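Local coordinates for ESX-5 secretion system protein EccC5 (Mycobacterium tuberculosis, PDB 6J18) that forms part, here as an ATP-binding FtsK/SpoIIIE-type ATPase domain, of the membrane-bound ESX-5 type VII system that secretes EsxN and a number of PE_PGRS and PPE proteins, at residues A[137-143]-A[202-208]; A[168-173]-A[221-225]; A[179-183]-A[231-237]; A[245-249]-A[276-280]. One frame throughout, in Å; residues are numbered along the deposited sequence.

Contact 1: A[137-143]-A[202-208]; sequences SAQVWLV and PEIFLIV
Six backbone hydrogen bonds join 137-143 to 203-208 as parallel strands in even register, from Ala-138 beside Glu-203 to Val-143 beside Val-208. The straightest are Phe-205 N to Gln-139 O and Trp-141 N to Phe-205 O, both 172° at the hydrogen. CA-H...O contacts lie between them.

One polar side-chain bond runs along the first strand. Trp-141 NE1 donates to Gln-139 OE1 at 2.8 Å, with the oxygen in the indole plane. The glutamine chain is extended, CG anti to the backbone N (chi1 169°), which carries the amide to the ring edge. Its NE2 is bonded to Gly-124 O.

The apolar contacts fall on two faces. With Gln-139 and Trp-141, Ile-204 CG2 lies 3.5 Å from Trp-141 CD1, and the branches of Val-143 and Val-208 run side by side. On the other face Ala-138 CB is 3.7 Å from Phe-205 CE1, and Leu-142 CD1 meets Ile-207 CG2 at 3.9 Å. Phe-205 also stacks on His-238, which binds Glu-203 OE1.

Helix 106-120 covers the Phe-205 face and helix 165-180 the Trp-141 face. This is the parallel core of a P-loop ATPase domain.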
loop_
_atom_site.group_PDB
_atom_site.type_symbol
_atom_site.label_atom_id
_atom_site.label_comp_id
_atom_site.label_asym_id
_atom_site.label_seq_id
_atom_site.Cartn_x
_atom_site.Cartn_y
_atom_site.Cartn_z
ATOM N N SER A 137 9.479 -12.642 -4.131
ATOM C CA SER A 137 9.277 -11.883 -5.358
ATOM C C SER A 137 8.078 -10.953 -5.226
ATOM O O SER A 137 7.116 -11.269 -4.527
ATOM C CB SER A 137 9.086 -12.826 -6.547
ATOM O OG SER A 137 10.226 -13.646 -6.737
ATOM N N ALA A 138 8.137 -9.806 -5.896
ATOM C CA ALA A 138 7.034 -8.853 -5.849
ATOM C C ALA A 138 6.598 -8.415 -7.236
ATOM O O ALA A 138 7.416 -8.140 -8.114
ATOM C CB ALA A 138 7.408 -7.644 -5.022
ATOM N N GLN A 139 5.286 -8.339 -7.408
ATOM C CA GLN A 139 4.682 -7.947 -8.666
ATOM C C GLN A 139 3.728 -6.785 -8.408
ATOM O O GLN A 139 2.878 -6.861 -7.522
ATOM C CB GLN A 139 3.964 -9.145 -9.286
ATOM C CG GLN A 139 3.082 -8.835 -10.465
ATOM C CD GLN A 139 2.426 -10.081 -11.023
ATOM O OE1 GLN A 139 1.240 -10.323 -10.806
ATOM N NE2 GLN A 139 3.200 -10.885 -11.744
ATOM N N VAL A 140 3.880 -5.703 -9.165
ATOM C CA VAL A 140 3.111 -4.490 -8.904
ATOM C C VAL A 140 2.020 -4.247 -9.945
ATOM O O VAL A 140 2.268 -4.304 -11.148
ATOM C CB VAL A 140 4.029 -3.250 -8.842
ATOM C CG1 VAL A 140 3.206 -1.968 -8.784
ATOM C CG2 VAL A 140 4.967 -3.343 -7.647
ATOM N N TRP A 141 0.810 -3.987 -9.460
ATOM C CA TRP A 141 -0.309 -3.596 -10.307
ATOM C C TRP A 141 -0.692 -2.160 -9.960
ATOM O O TRP A 141 -1.261 -1.899 -8.898
ATOM C CB TRP A 141 -1.493 -4.548 -10.122
ATOM C CG TRP A 141 -1.171 -5.976 -10.471
ATOM C CD1 TRP A 141 -0.267 -6.789 -9.847
ATOM C CD2 TRP A 141 -1.756 -6.760 -11.518
ATOM N NE1 TRP A 141 -0.248 -8.025 -10.445
ATOM C CE2 TRP A 141 -1.155 -8.035 -11.475
ATOM C CE3 TRP A 141 -2.729 -6.510 -12.491
ATOM C CZ2 TRP A 141 -1.493 -9.054 -12.361
ATOM C CZ3 TRP A 141 -3.064 -7.524 -13.372
ATOM C CH2 TRP A 141 -2.447 -8.779 -13.302
ATOM N N LEU A 142 -0.372 -1.233 -10.856
ATOM C CA LEU A 142 -0.392 0.187 -10.520
ATOM C C LEU A 142 -1.547 0.963 -11.154
ATOM O O LEU A 142 -1.685 1.004 -12.374
ATOM C CB LEU A 142 0.940 0.824 -10.932
ATOM C CG LEU A 142 1.167 2.310 -10.653
ATOM C CD1 LEU A 142 1.217 2.579 -9.157
ATOM C CD2 LEU A 142 2.445 2.786 -11.332
ATOM N N VAL A 143 -2.375 1.577 -10.314
ATOM C CA VAL A 143 -3.362 2.541 -10.789
ATOM C C VAL A 143 -2.813 3.944 -10.562
ATOM O O VAL A 143 -2.707 4.399 -9.424
ATOM C CB VAL A 143 -4.718 2.396 -10.076
ATOM C CG1 VAL A 143 -5.726 3.377 -10.656
ATOM C CG2 VAL A 143 -5.234 0.975 -10.198
ATOM N N PRO A 202 4.556 -14.627 -7.294
ATOM C CA PRO A 202 5.080 -13.529 -6.487
ATOM C C PRO A 202 4.009 -12.855 -5.649
ATOM O O PRO A 202 2.810 -13.043 -5.873
ATOM C CB PRO A 202 5.618 -12.560 -7.535
ATOM C CG PRO A 202 4.715 -12.766 -8.698
ATOM C CD PRO A 202 4.384 -14.237 -8.704
ATOM N N GLU A 203 4.465 -12.082 -4.668
ATOM C CA GLU A 203 3.596 -11.216 -3.880
ATOM C C GLU A 203 3.017 -10.145 -4.795
ATOM O O GLU A 203 3.729 -9.588 -5.627
ATOM C CB GLU A 203 4.366 -10.592 -2.709
ATOM C CG GLU A 203 4.864 -11.620 -1.695
ATOM C CD GLU A 203 3.733 -12.219 -0.890
ATOM O OE1 GLU A 203 3.037 -11.481 -0.145
ATOM O OE2 GLU A 203 3.525 -13.443 -1.014
ATOM N N ILE A 204 1.721 -9.883 -4.662
ATOM C CA ILE A 204 1.046 -8.915 -5.520
ATOM C C ILE A 204 0.731 -7.628 -4.767
ATOM O O ILE A 204 0.010 -7.640 -3.770
ATOM C CB ILE A 204 -0.257 -9.496 -6.108
ATOM C CG1 ILE A 204 0.069 -10.633 -7.077
ATOM C CG2 ILE A 204 -1.059 -8.412 -6.817
ATOM C CD1 ILE A 204 -1.147 -11.361 -7.600
ATOM N N PHE A 205 1.287 -6.520 -5.246
ATOM C CA PHE A 205 1.012 -5.212 -4.668
ATOM C C PHE A 205 0.081 -4.409 -5.567
ATOM O O PHE A 205 0.478 -3.969 -6.647
ATOM C CB PHE A 205 2.310 -4.431 -4.438
ATOM C CG PHE A 205 3.186 -4.999 -3.358
ATOM C CD1 PHE A 205 4.056 -6.043 -3.626
ATOM C CD2 PHE A 205 3.146 -4.479 -2.074
ATOM C CE1 PHE A 205 4.866 -6.563 -2.629
ATOM C CE2 PHE A 205 3.953 -4.992 -1.075
ATOM C CZ PHE A 205 4.814 -6.034 -1.352
ATOM N N LEU A 206 -1.160 -4.231 -5.128
ATOM C CA LEU A 206 -2.085 -3.344 -5.817
ATOM C C LEU A 206 -1.924 -1.938 -5.260
ATOM O O LEU A 206 -2.363 -1.648 -4.147
ATOM C CB LEU A 206 -3.531 -3.821 -5.665
ATOM C CG LEU A 206 -4.613 -2.860 -6.173
ATOM C CD1 LEU A 206 -4.413 -2.535 -7.648
ATOM C CD2 LEU A 206 -6.000 -3.437 -5.933
ATOM N N ILE A 207 -1.282 -1.072 -6.034
ATOM C CA ILE A 207 -0.997 0.283 -5.582
ATOM C C ILE A 207 -1.841 1.298 -6.340
ATOM O O ILE A 207 -1.748 1.409 -7.563
ATOM C CB ILE A 207 0.492 0.618 -5.747
ATOM C CG1 ILE A 207 1.333 -0.330 -4.889
ATOM C CG2 ILE A 207 0.757 2.066 -5.365
ATOM C CD1 ILE A 207 2.818 -0.216 -5.122
ATOM N N VAL A 208 -2.670 2.032 -5.605
ATOM C CA VAL A 208 -3.585 2.994 -6.208
ATOM C C VAL A 208 -3.369 4.403 -5.664
ATOM O O VAL A 208 -3.561 4.655 -4.474
ATOM C CB VAL A 208 -5.053 2.592 -5.971
ATOM C CG1 VAL A 208 -5.989 3.560 -6.683
ATOM C CG2 VAL A 208 -5.296 1.161 -6.431
#

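Contact 2: A[168-173]-A[221-225]; sequences VVAMMG and PLHKA
Pro-221 CB meets both valines at the start of 168-173. It is the bump of the loop, 3.7 Å from Val-168 CG1 and 3.8 Å from Val-169 CG2. The Val-169 side chain crosses the proline at about a right angle, while Val-168 meets it at a slant.

Met-172 is the larger knob on the helix side. Its chain bends at both chi2 (-51°) and chi3 (-61°), which turns the thioether over toward Leu-222 and Ala-225. CB and CG rest on Pro-221 O, each 3.4 Å away. SD lies 3.6 Å from Leu-222 CD2. The methyl CE ends against Ala-225 CB at 3.5 Å, a tight carbon pair. Leu-222 starts out away from the helix, but its CD2 comes back to the sulfur.

Gly-173 offers a smooth patch of helix surface. The extended Lys-224 chain passes over it, with CD 4.1 Å from Gly-173 CA. Everything across this contact is van der Waals packing.

Helix 165-180 has the sheet on one side, through Val-168 and Met-171, which turn to strand 137-143 and also touch strand 158-162. The loop 221-225, which follows strand 203-208, packs on another side of the helix, and Leu-222 reaches on to Ile-211 and Leu-214.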
loop_
_atom_site.group_PDB
_atom_site.type_symbol
_atom_site.label_atom_id
_atom_site.label_comp_id
_atom_site.label_asym_id
_atom_site.label_seq_id
_atom_site.Cartn_x
_atom_site.Cartn_y
_atom_site.Cartn_z
ATOM N N VAL A 168 -8.179 0.602 -16.140
ATOM C CA VAL A 168 -8.331 0.142 -14.765
ATOM C C VAL A 168 -9.304 -1.031 -14.695
ATOM O O VAL A 168 -9.018 -2.043 -14.058
ATOM C CB VAL A 168 -8.820 1.271 -13.836
ATOM C CG1 VAL A 168 -9.068 0.737 -12.433
ATOM C CG2 VAL A 168 -7.806 2.402 -13.800
ATOM N N VAL A 169 -10.445 -0.891 -15.363
ATOM C CA VAL A 169 -11.453 -1.946 -15.405
ATOM C C VAL A 169 -10.869 -3.249 -15.950
ATOM O O VAL A 169 -11.065 -4.320 -15.374
ATOM C CB VAL A 169 -12.667 -1.531 -16.266
ATOM C CG1 VAL A 169 -13.538 -2.736 -16.590
ATOM C CG2 VAL A 169 -13.474 -0.447 -15.564
ATOM N N ALA A 170 -10.138 -3.142 -17.055
ATOM C CA ALA A 170 -9.519 -4.303 -17.687
ATOM C C ALA A 170 -8.451 -4.932 -16.797
ATOM O O ALA A 170 -8.382 -6.156 -16.668
ATOM C CB ALA A 170 -8.923 -3.912 -19.030
ATOM N N MET A 171 -7.621 -4.091 -16.185
ATOM C CA MET A 171 -6.537 -4.569 -15.334
ATOM C C MET A 171 -7.068 -5.287 -14.098
ATOM O O MET A 171 -6.525 -6.311 -13.683
ATOM C CB MET A 171 -5.634 -3.408 -14.912
ATOM C CG MET A 171 -4.408 -3.840 -14.126
ATOM S SD MET A 171 -3.409 -2.457 -13.538
ATOM C CE MET A 171 -4.423 -1.877 -12.185
ATOM N N MET A 172 -8.132 -4.747 -13.513
ATOM C CA MET A 172 -8.710 -5.325 -12.307
ATOM C C MET A 172 -9.353 -6.677 -12.601
ATOM O O MET A 172 -9.431 -7.539 -11.726
ATOM C CB MET A 172 -9.735 -4.372 -11.690
ATOM C CG MET A 172 -9.129 -3.097 -11.120
ATOM S SD MET A 172 -7.758 -3.411 -9.992
ATOM C CE MET A 172 -8.589 -4.372 -8.740
ATOM N N GLY A 173 -9.809 -6.860 -13.836
ATOM C CA GLY A 173 -10.361 -8.133 -14.259
ATOM C C GLY A 173 -9.283 -9.197 -14.335
ATOM O O GLY A 173 -9.497 -10.345 -13.941
ATOM N N PRO A 221 -14.377 0.203 -10.258
ATOM C CA PRO A 221 -13.629 -0.812 -11.007
ATOM C C PRO A 221 -12.880 -1.757 -10.079
ATOM O O PRO A 221 -12.470 -2.841 -10.493
ATOM C CB PRO A 221 -12.646 0.015 -11.851
ATOM C CG PRO A 221 -13.111 1.440 -11.741
ATOM C CD PRO A 221 -13.807 1.548 -10.432
ATOM N N LEU A 222 -12.716 -1.342 -8.828
ATOM C CA LEU A 222 -11.944 -2.098 -7.852
ATOM C C LEU A 222 -12.786 -3.148 -7.131
ATOM O O LEU A 222 -12.298 -3.818 -6.221
ATOM C CB LEU A 222 -11.320 -1.147 -6.828
ATOM C CG LEU A 222 -10.415 -0.037 -7.368
ATOM C CD1 LEU A 222 -9.785 0.741 -6.223
ATOM C CD2 LEU A 222 -9.344 -0.603 -8.287
ATOM N N HIS A 223 -14.043 -3.292 -7.537
ATOM C CA HIS A 223 -14.974 -4.161 -6.819
ATOM C C HIS A 223 -14.599 -5.638 -6.928
ATOM O O HIS A 223 -14.993 -6.445 -6.085
ATOM C CB HIS A 223 -16.406 -3.948 -7.322
ATOM C CG HIS A 223 -16.706 -4.632 -8.620
ATOM N ND1 HIS A 223 -16.412 -4.072 -9.843
ATOM C CD2 HIS A 223 -17.285 -5.828 -8.882
ATOM C CE1 HIS A 223 -16.790 -4.895 -10.805
ATOM N NE2 HIS A 223 -17.323 -5.968 -10.249
ATOM N N LYS A 224 -13.832 -5.991 -7.956
ATOM C CA LYS A 224 -13.441 -7.382 -8.169
ATOM C C LYS A 224 -12.306 -7.829 -7.246
ATOM O O LYS A 224 -12.058 -9.025 -7.096
ATOM C CB LYS A 224 -13.036 -7.608 -9.628
ATOM C CG LYS A 224 -14.208 -7.761 -10.587
ATOM C CD LYS A 224 -13.738 -8.191 -11.968
ATOM C CE LYS A 224 -14.905 -8.350 -12.931
ATOM N NZ LYS A 224 -14.449 -8.546 -14.336
ATOM N N ALA A 225 -11.620 -6.872 -6.629
ATOM C CA ALA A 225 -10.519 -7.190 -5.724
ATOM C C ALA A 225 -10.971 -7.220 -4.270
ATOM O O ALA A 225 -10.282 -7.767 -3.410
ATOM C CB ALA A 225 -9.390 -6.195 -5.892
#

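Contact 3: A[179-183]-A[231-237]; sequences LAGRE and RAADVGL
Val-235, Arg-182 and Leu-179 have the most surface buried where 179-183 meets 231-237. Arg-182 lies along Val-235. Its CB is 4.0 Å from Val-235 CG1, and its chain runs extended from CG to NE past the valine carbonyl. NH1 then donates to Val-235 O at 2.8 Å, with 163° at the hydrogen. The oxygen lies in the guanidinium plane, though the donor is tilted 32° from the carbonyl plane. NH2 of the same group is bonded to Pro-202 O. Two backbone carbonyls therefore fix the rotation of this buried guanidinium.

Leu-179 reaches the other segment through its end. CD1 meets Leu-237 CD2 at 3.9 Å, the two side chains crossing at about a right angle. Its CD2 touches Val-235 CG2 more loosely. Ile-204 of strand 203-208 packs against both leucines.

The more exposed side of the contact is polar. Glu-183 OE1 and Arg-231 NH2 form a long salt bridge of 3.5 Å. The oxygen lies well out of the guanidinium plane, so the direct link is one of charge, with no N-H pointing at the oxygen. A water accepts from Arg-231 NH1 at 2.9 Å and lies within reach of Leu-179 O and Glu-183 OE1. A second water bridges Arg-182 O and Asp-234 O.

Arg-182 is the centre of an inverse gamma turn just past helix 165-180. Across the contact, Gly-236 (phi 62°) follows the weakly bonded helix 232-235 and precedes strand 237-244. The C-terminal end of helix 165-180 thus packs on this helix-to-strand turn, beside the alpha/beta sheet of the ATPase domain.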
loop_
_atom_site.group_PDB
_atom_site.type_symbol
_atom_site.label_atom_id
_atom_site.label_comp_id
_atom_site.label_asym_id
_atom_site.label_seq_id
_atom_site.Cartn_x
_atom_site.Cartn_y
_atom_site.Cartn_z
ATOM N N LEU A 179 -5.920 -13.763 -8.675
ATOM C CA LEU A 179 -6.166 -13.937 -7.248
ATOM C C LEU A 179 -7.117 -15.101 -6.979
ATOM O O LEU A 179 -6.960 -15.825 -5.995
ATOM C CB LEU A 179 -6.726 -12.648 -6.643
ATOM C CG LEU A 179 -5.778 -11.447 -6.603
ATOM C CD1 LEU A 179 -6.491 -10.213 -6.070
ATOM C CD2 LEU A 179 -4.547 -11.762 -5.767
ATOM N N ALA A 180 -8.099 -15.278 -7.859
ATOM C CA ALA A 180 -9.086 -16.343 -7.708
ATOM C C ALA A 180 -8.447 -17.723 -7.824
ATOM O O ALA A 180 -8.956 -18.701 -7.275
ATOM C CB ALA A 180 -10.192 -16.187 -8.740
ATOM N N GLY A 181 -7.331 -17.796 -8.541
ATOM C CA GLY A 181 -6.631 -19.052 -8.728
ATOM C C GLY A 181 -5.761 -19.430 -7.545
ATOM O O GLY A 181 -5.300 -20.566 -7.447
ATOM N N ARG A 182 -5.541 -18.488 -6.634
ATOM C CA ARG A 182 -4.632 -18.726 -5.518
ATOM C C ARG A 182 -5.314 -19.426 -4.342
ATOM O O ARG A 182 -5.480 -18.857 -3.260
ATOM C CB ARG A 182 -3.996 -17.412 -5.071
ATOM C CG ARG A 182 -3.120 -16.805 -6.154
ATOM C CD ARG A 182 -2.168 -15.756 -5.615
ATOM N NE ARG A 182 -1.086 -15.494 -6.559
ATOM C CZ ARG A 182 -0.092 -14.637 -6.344
ATOM N NH1 ARG A 182 -0.037 -13.955 -5.207
ATOM N NH2 ARG A 182 0.848 -14.468 -7.262
ATOM N N GLU A 183 -5.694 -20.677 -4.582
ATOM C CA GLU A 183 -6.268 -21.559 -3.572
ATOM C C GLU A 183 -6.304 -22.967 -4.154
ATOM O O GLU A 183 -6.251 -23.128 -5.371
ATOM C CB GLU A 183 -7.669 -21.100 -3.167
ATOM C CG GLU A 183 -8.700 -21.221 -4.269
ATOM C CD GLU A 183 -10.023 -20.593 -3.891
ATOM O OE1 GLU A 183 -10.018 -19.629 -3.097
ATOM O OE2 GLU A 183 -11.067 -21.064 -4.386
ATOM N N ARG A 231 -8.683 -11.983 3.200
ATOM C CA ARG A 231 -7.764 -13.117 3.236
ATOM C C ARG A 231 -6.550 -12.841 2.357
ATOM O O ARG A 231 -6.062 -13.726 1.654
ATOM C CB ARG A 231 -8.464 -14.401 2.788
ATOM C CG ARG A 231 -9.277 -14.256 1.511
ATOM C CD ARG A 231 -10.007 -15.548 1.169
ATOM N NE ARG A 231 -9.088 -16.605 0.754
ATOM C CZ ARG A 231 -8.823 -16.910 -0.513
ATOM N NH1 ARG A 231 -9.410 -16.236 -1.495
ATOM N NH2 ARG A 231 -7.973 -17.886 -0.799
ATOM N N ALA A 232 -6.068 -11.603 2.413
ATOM C CA ALA A 232 -4.985 -11.142 1.552
ATOM C C ALA A 232 -3.681 -11.899 1.781
ATOM O O ALA A 232 -2.949 -12.182 0.832
ATOM C CB ALA A 232 -4.763 -9.658 1.755
ATOM N N ALA A 233 -3.393 -12.218 3.038
ATOM C CA ALA A 233 -2.156 -12.908 3.386
ATOM C C ALA A 233 -2.099 -14.301 2.765
ATOM O O ALA A 233 -1.021 -14.805 2.450
ATOM C CB ALA A 233 -2.006 -12.996 4.897
ATOM N N ASP A 234 -3.264 -14.914 2.586
ATOM C CA ASP A 234 -3.342 -16.264 2.041
ATOM C C ASP A 234 -3.182 -16.284 0.523
ATOM O O ASP A 234 -2.855 -17.320 -0.058
ATOM C CB ASP A 234 -4.665 -16.922 2.430
ATOM C CG ASP A 234 -4.725 -17.282 3.901
ATOM O OD1 ASP A 234 -3.821 -16.865 4.655
ATOM O OD2 ASP A 234 -5.671 -17.989 4.301
ATOM N N VAL A 235 -3.419 -15.145 -0.118
ATOM C CA VAL A 235 -3.262 -15.050 -1.565
ATOM C C VAL A 235 -2.103 -14.126 -1.930
ATOM O O VAL A 235 -1.901 -13.803 -3.099
ATOM C CB VAL A 235 -4.552 -14.552 -2.248
ATOM C CG1 VAL A 235 -5.692 -15.532 -2.009
ATOM C CG2 VAL A 235 -4.920 -13.162 -1.754
ATOM N N GLY A 236 -1.345 -13.708 -0.921
ATOM C CA GLY A 236 -0.183 -12.864 -1.126
ATOM C C GLY A 236 -0.520 -11.520 -1.744
ATOM O O GLY A 236 0.179 -11.045 -2.638
ATOM N N LEU A 237 -1.597 -10.907 -1.264
ATOM C CA LEU A 237 -2.053 -9.630 -1.797
ATOM C C LEU A 237 -1.773 -8.484 -0.829
ATOM O O LEU A 237 -1.942 -8.625 0.382
ATOM C CB LEU A 237 -3.549 -9.692 -2.116
ATOM C CG LEU A 237 -4.244 -8.386 -2.508
ATOM C CD1 LEU A 237 -3.689 -7.845 -3.820
ATOM C CD2 LEU A 237 -5.749 -8.583 -2.592
HETATM O O HOH W 1 -8.363 -17.497 -3.925
HETATM O O HOH W 2 -4.767 -19.863 -0.537
#

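Contact 4: A[245-249]-A[276-280]; sequences FGGWS and EGFIR
Residues 245-248 form a type II beta turn, with Gly-247 at positive phi, and Glu-276 of the second segment reaches into it. The turn follows strand 237-244 of the nucleotide-binding sheet. At the other segment, Ile-279 and Arg-280 make a classic beta bulge opposite Met-283.

The Glu-276 carboxylate accepts from two N-H groups of the turn, both through OE2. Gly-247 N comes nearly along the C-O axis at 2.8 Å, and Trp-248 N comes from above the carboxylate plane at 3.3 Å. A bend at chi2 (-90°) folds the acid back to them.

The Glu-276 methylenes pass Phe-245, with CG 3.3 Å from Phe-245 CE2. The two side chains slide past each other in opposite directions. Phe-245 also packs on Thr-99, and its backbone is bonded to Gly-100, a residue predicted to bind ATP. Its side chain is about 10 Å from the bound nucleotide.

Ile-279 CD1 touches both aromatic residues. It comes to the edge of the Phe-245 ring, 3.9 Å from CZ, and it is equally near Trp-248 CD1. Leu-267 lies against both Trp-248 and Ile-279. The indole is tied to the bulge by one water, which accepts from Trp-248 NE1 at 3.0 Å and donates to Ile-279 O at 2.7 Å.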
loop_
_atom_site.group_PDB
_atom_site.type_symbol
_atom_site.label_atom_id
_atom_site.label_comp_id
_atom_site.label_asym_id
_atom_site.label_seq_id
_atom_site.Cartn_x
_atom_site.Cartn_y
_atom_site.Cartn_z
ATOM N N PHE A 245 -8.028 14.196 1.286
ATOM C CA PHE A 245 -8.763 14.212 2.546
ATOM C C PHE A 245 -10.146 14.844 2.420
ATOM O O PHE A 245 -11.044 14.541 3.206
ATOM C CB PHE A 245 -7.949 14.944 3.613
ATOM C CG PHE A 245 -8.521 14.833 4.994
ATOM C CD1 PHE A 245 -8.476 13.633 5.681
ATOM C CD2 PHE A 245 -9.084 15.934 5.612
ATOM C CE1 PHE A 245 -8.997 13.528 6.956
ATOM C CE2 PHE A 245 -9.596 15.838 6.886
ATOM C CZ PHE A 245 -9.561 14.632 7.559
ATOM N N GLY A 246 -10.313 15.720 1.434
ATOM C CA GLY A 246 -11.586 16.376 1.202
ATOM C C GLY A 246 -12.719 15.398 0.952
ATOM O O GLY A 246 -12.698 14.644 -0.022
ATOM N N GLY A 247 -13.709 15.408 1.839
ATOM C CA GLY A 247 -14.852 14.520 1.727
ATOM C C GLY A 247 -14.535 13.101 2.157
ATOM O O GLY A 247 -15.079 12.142 1.608
ATOM N N TRP A 248 -13.661 12.965 3.151
ATOM C CA TRP A 248 -13.201 11.652 3.589
ATOM C C TRP A 248 -14.286 10.820 4.265
ATOM O O TRP A 248 -14.441 9.639 3.961
ATOM C CB TRP A 248 -12.013 11.786 4.544
ATOM C CG TRP A 248 -11.675 10.492 5.221
ATOM C CD1 TRP A 248 -12.054 10.096 6.471
ATOM C CD2 TRP A 248 -10.912 9.411 4.672
ATOM N NE1 TRP A 248 -11.564 8.841 6.738
ATOM C CE2 TRP A 248 -10.861 8.398 5.650
ATOM C CE3 TRP A 248 -10.262 9.203 3.451
ATOM C CZ2 TRP A 248 -10.186 7.196 5.446
ATOM C CZ3 TRP A 248 -9.592 8.010 3.251
ATOM C CH2 TRP A 248 -9.560 7.022 4.243
ATOM N N SER A 249 -15.023 11.424 5.191
ATOM C CA SER A 249 -16.039 10.685 5.935
ATOM C C SER A 249 -17.158 10.227 5.005
ATOM O O SER A 249 -17.872 9.269 5.301
ATOM C CB SER A 249 -16.604 11.534 7.076
ATOM O OG SER A 249 -17.367 12.619 6.582
ATOM N N GLU A 276 -13.572 17.607 9.705
ATOM C CA GLU A 276 -14.104 16.374 9.129
ATOM C C GLU A 276 -14.589 15.435 10.231
ATOM O O GLU A 276 -15.134 14.366 9.953
ATOM C CB GLU A 276 -13.048 15.668 8.271
ATOM C CG GLU A 276 -12.834 16.231 6.865
ATOM C CD GLU A 276 -13.735 15.592 5.834
ATOM O OE1 GLU A 276 -14.583 14.758 6.224
ATOM O OE2 GLU A 276 -13.572 15.888 4.628
ATOM N N GLY A 277 -14.383 15.837 11.481
ATOM C CA GLY A 277 -14.804 15.042 12.621
ATOM C C GLY A 277 -13.822 13.947 12.988
ATOM O O GLY A 277 -12.645 13.999 12.622
ATOM N N PHE A 278 -14.311 12.951 13.720
ATOM C CA PHE A 278 -13.489 11.821 14.131
ATOM C C PHE A 278 -13.222 10.887 12.957
ATOM O O PHE A 278 -14.136 10.532 12.211
ATOM C CB PHE A 278 -14.162 11.054 15.270
ATOM C CG PHE A 278 -14.302 11.849 16.536
ATOM C CD1 PHE A 278 -13.188 12.172 17.293
ATOM C CD2 PHE A 278 -15.548 12.268 16.973
ATOM C CE1 PHE A 278 -13.313 12.903 18.460
ATOM C CE2 PHE A 278 -15.680 12.999 18.141
ATOM C CZ PHE A 278 -14.560 13.316 18.884
ATOM N N ILE A 279 -11.962 10.496 12.799
ATOM C CA ILE A 279 -11.572 9.578 11.737
ATOM C C ILE A 279 -11.664 8.140 12.239
ATOM O O ILE A 279 -12.436 7.337 11.718
ATOM C CB ILE A 279 -10.147 9.869 11.237
ATOM C CG1 ILE A 279 -10.006 11.346 10.862
ATOM C CG2 ILE A 279 -9.808 8.985 10.052
ATOM C CD1 ILE A 279 -11.042 11.827 9.867
ATOM N N ARG A 280 -10.857 7.821 13.249
ATOM C CA ARG A 280 -10.906 6.514 13.893
ATOM C C ARG A 280 -10.873 6.676 15.411
ATOM O O ARG A 280 -10.015 7.376 15.950
ATOM C CB ARG A 280 -9.747 5.628 13.422
ATOM C CG ARG A 280 -9.650 5.486 11.908
ATOM C CD ARG A 280 -9.771 4.038 11.461
ATOM N NE ARG A 280 -8.525 3.301 11.639
ATOM C CZ ARG A 280 -7.971 2.535 10.705
ATOM N NH1 ARG A 280 -6.834 1.902 10.957
ATOM N NH2 ARG A 280 -8.552 2.401 9.521
HETATM O O HOH W 3 -12.724 7.239 9.044
#

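Overall arrangement
Contacts 1, 2 and 3 interlock along the chain: their first segments come in order, then their second segments in the same order. Contact 4 follows later. Contact 1 is the central strand pair. Contacts 2 and 3 lie about 13 Å from it between centres and about 16 Å from each other, and both use helix 165-180. Met-171 and Met-172 of contact 2 touch Trp-141, Val-143 and Leu-206, while the Gly-236 carbonyl of contact 3 probably accepts from Ile-204 N of contact 1. Contact 4 is separate, 26 to 31 Å away by centres. Side chains of contacts 1 and 4 both come within about 12 Å of the bound ATP. Together they join the helix layer, the sheet core and an outlying loop in one ATPase domain.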